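Local coordinates for hydrolase, HAD superfamily, subfamily III A (Legionella pneumophila, PDB 3N1U), which probably hydrolyses 3-deoxy-D-manno-octulosonate 8-phosphate to KDO and inorganic phosphate, a step of lipopolysaccharide biosynthesis, using a magnesium cofactor, at residues M53-I63 / Q170-Y180. Residues are numbered along the deposited sequence; the frame is centred on the assembly and turned at random. Where two conformers were deposited one is given.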
# COMPACT_ATOMS: atom_id res chain seq x y z
N MSE A 53 4.31 9.27 16.85
CA MSE A 53 4.57 10.64 17.34
C MSE A 53 3.34 11.22 18.05
O MSE A 53 3.49 11.86 19.10
CB MSE A 53 5.01 11.55 16.17
CG MSE A 53 5.09 13.02 16.50
SE MSE A 53 6.64 13.30 17.70
CE MSE A 53 7.93 13.12 16.30
N GLY A 54 2.15 11.03 17.46
CA GLY A 54 0.86 11.41 18.11
C GLY A 54 0.74 10.89 19.54
O GLY A 54 0.47 11.66 20.50
N LEU A 55 1.00 9.61 19.70
CA LEU A 55 0.91 9.01 21.04
C LEU A 55 1.97 9.56 21.96
O LEU A 55 1.69 9.84 23.12
CB LEU A 55 0.98 7.48 20.93
CG LEU A 55 -0.14 6.85 20.05
CD1 LEU A 55 -0.03 5.31 20.08
CD2 LEU A 55 -1.56 7.29 20.57
N LYS A 56 3.19 9.78 21.46
CA LYS A 56 4.22 10.37 22.30
C LYS A 56 3.92 11.81 22.70
O LYS A 56 4.31 12.26 23.81
CB LYS A 56 5.60 10.30 21.62
CG LYS A 56 6.17 8.89 21.48
CD LYS A 56 7.38 8.98 20.58
CE LYS A 56 8.20 7.71 20.63
NZ LYS A 56 9.43 7.94 19.79
N LEU A 57 3.27 12.54 21.79
CA LEU A 57 2.87 13.91 22.13
C LEU A 57 1.79 13.90 23.21
O LEU A 57 1.80 14.77 24.10
CB LEU A 57 2.37 14.65 20.91
CG LEU A 57 3.45 15.03 19.85
CD1 LEU A 57 2.87 15.52 18.50
CD2 LEU A 57 4.39 16.07 20.39
N LEU A 58 0.82 13.01 23.10
CA LEU A 58 -0.17 12.96 24.19
C LEU A 58 0.52 12.72 25.51
O LEU A 58 0.27 13.40 26.53
CB LEU A 58 -1.20 11.85 23.96
CG LEU A 58 -2.24 12.08 22.86
CD1 LEU A 58 -3.22 10.88 22.80
CD2 LEU A 58 -2.99 13.37 23.12
N MSE A 59 1.38 11.73 25.54
CA MSE A 59 2.04 11.39 26.81
C MSE A 59 2.95 12.51 27.35
O MSE A 59 3.03 12.70 28.57
CB MSE A 59 2.80 10.06 26.64
CG MSE A 59 1.80 8.86 26.43
SE MSE A 59 2.79 7.14 26.47
CE MSE A 59 3.27 7.20 24.62
N ALA A 60 3.64 13.24 26.44
CA ALA A 60 4.45 14.40 26.84
C ALA A 60 3.58 15.49 27.45
O ALA A 60 4.06 16.24 28.28
CB ALA A 60 5.25 14.97 25.61
N ALA A 61 2.31 15.56 27.04
CA ALA A 61 1.34 16.55 27.56
C ALA A 61 0.55 16.06 28.80
O ALA A 61 -0.38 16.76 29.23
CB ALA A 61 0.33 16.89 26.48
N GLY A 62 0.89 14.89 29.32
CA GLY A 62 0.27 14.35 30.54
C GLY A 62 -1.00 13.59 30.26
O GLY A 62 -1.74 13.31 31.16
N ILE A 63 -1.26 13.27 28.99
CA ILE A 63 -2.39 12.45 28.63
C ILE A 63 -1.96 11.00 28.47
O ILE A 63 -1.04 10.69 27.69
CB ILE A 63 -3.13 12.97 27.37
CG1 ILE A 63 -3.67 14.39 27.69
CG2 ILE A 63 -4.27 11.99 26.93
CD1 ILE A 63 -4.17 15.20 26.45
N GLN A 170 -7.43 21.18 24.02
CA GLN A 170 -6.99 21.43 25.35
C GLN A 170 -5.87 22.48 25.44
O GLN A 170 -5.35 22.73 26.51
CB GLN A 170 -6.52 20.10 25.95
CG GLN A 170 -7.68 19.07 26.13
CD GLN A 170 -7.20 17.80 26.84
OE1 GLN A 170 -6.21 17.83 27.57
NE2 GLN A 170 -7.91 16.70 26.64
N ASN A 171 -5.52 23.06 24.28
CA ASN A 171 -4.46 24.07 24.17
C ASN A 171 -3.13 23.52 24.69
O ASN A 171 -2.36 24.26 25.34
CB ASN A 171 -4.86 25.38 24.88
CG ASN A 171 -6.08 26.05 24.27
OD1 ASN A 171 -6.20 26.17 23.05
ND2 ASN A 171 -6.99 26.52 25.11
N LYS A 172 -2.85 22.24 24.40
CA LYS A 172 -1.65 21.54 24.85
C LYS A 172 -0.68 21.16 23.73
O LYS A 172 0.33 20.52 23.98
CB LYS A 172 -2.01 20.28 25.65
CG LYS A 172 -2.53 20.57 27.05
CD LYS A 172 -3.05 19.32 27.77
CE LYS A 172 -3.58 19.73 29.21
NZ LYS A 172 -4.54 18.65 29.62
N ALA A 173 -0.98 21.58 22.51
CA ALA A 173 -0.13 21.21 21.35
C ALA A 173 1.34 21.73 21.51
O ALA A 173 2.31 20.96 21.32
CB ALA A 173 -0.74 21.69 20.07
N GLU A 174 1.49 23.00 21.83
CA GLU A 174 2.83 23.59 22.10
C GLU A 174 3.55 22.92 23.29
O GLU A 174 4.71 22.52 23.14
CB GLU A 174 2.78 25.12 22.24
CG GLU A 174 3.02 25.88 20.91
CD GLU A 174 4.30 25.43 20.14
OE1 GLU A 174 4.22 25.21 18.89
OE2 GLU A 174 5.38 25.29 20.76
N LEU A 175 2.86 22.77 24.43
CA LEU A 175 3.36 21.98 25.59
C LEU A 175 3.90 20.61 25.18
O LEU A 175 5.03 20.23 25.55
CB LEU A 175 2.28 21.79 26.69
CG LEU A 175 2.28 22.63 27.98
CD1 LEU A 175 2.12 24.11 27.68
CD2 LEU A 175 1.20 22.15 28.95
N ALA A 176 3.10 19.87 24.40
CA ALA A 176 3.43 18.53 23.93
C ALA A 176 4.72 18.50 23.09
O ALA A 176 5.63 17.71 23.40
CB ALA A 176 2.27 17.91 23.14
N ILE A 177 4.81 19.33 22.06
CA ILE A 177 6.01 19.26 21.19
C ILE A 177 7.24 19.74 21.93
O ILE A 177 8.36 19.23 21.71
CB ILE A 177 5.80 19.95 19.80
CG1 ILE A 177 6.95 19.69 18.80
CG2 ILE A 177 5.61 21.49 19.96
CD1 ILE A 177 7.31 18.19 18.55
N THR A 178 7.04 20.75 22.79
CA THR A 178 8.14 21.29 23.58
C THR A 178 8.67 20.17 24.47
O THR A 178 9.85 19.86 24.41
CB THR A 178 7.76 22.62 24.30
OG1 THR A 178 7.49 23.61 23.28
CG2 THR A 178 8.93 23.11 25.13
N GLY A 179 7.78 19.58 25.25
CA GLY A 179 8.08 18.46 26.14
C GLY A 179 8.69 17.24 25.46
O GLY A 179 9.72 16.74 25.92
N TYR A 180 8.10 16.80 24.34
CA TYR A 180 8.74 15.78 23.51
C TYR A 180 10.18 16.11 23.10
O TYR A 180 11.05 15.24 23.20
CB TYR A 180 7.92 15.49 22.23
CG TYR A 180 8.64 14.62 21.23
CD1 TYR A 180 8.62 13.22 21.34
CD2 TYR A 180 9.35 15.20 20.18
CE1 TYR A 180 9.31 12.41 20.38
CE2 TYR A 180 10.02 14.42 19.23
CZ TYR A 180 10.00 13.03 19.34
OH TYR A 180 10.69 12.30 18.39
O HOH W 1 -2.45 16.75 30.85
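A61, just past the end of helix 53-60, and A176 bring the backbones of 53-63 and 170-180 nearest, CA to CA 4.6 Å; helix 173-180 crosses helix 53-60 almost perpendicularly, axes 7.9 Å apart and 101° between their directions. Small residues permit this closeness: CB of A176 lies 3.3 Å from the carbonyl O of L57, and CB of A60 rests on the A176 carbonyl and the backbone N of Y180. Y180 is a knob in the hole formed by M53, K56, L57 and A60. Its CG stands anti to the backbone N (chi1 170°), which swings the ring away from its own helix axis and back along helix 53-60 towards selenomethionine M53. The bent chain of M53 sets SE over the middle of one ring face, 3.8 Å from the Y180 centroid, a Met-aromatic contact; its CE methyl reaches the phenol end. CD2 of L57 fills the angle between A176, I177 and Y180; L120 of a second subunit packs on L57 and I177. At the other end, K172 NZ donates to OE1 of Q170 (2.8 Å) and reaches the A61 carbonyl through a water; past the Schellman motif at G62, CD1 of I63 packs on the Q170 amide. Q170 NE2 hydrogen-bonds to the carbonyls of A16 and I19. The C-terminal helix of this HAD-type fold thus lies across helix 49-60, whose L55 and L58 meet strands 21-24 and 64-68 and helix 158-169.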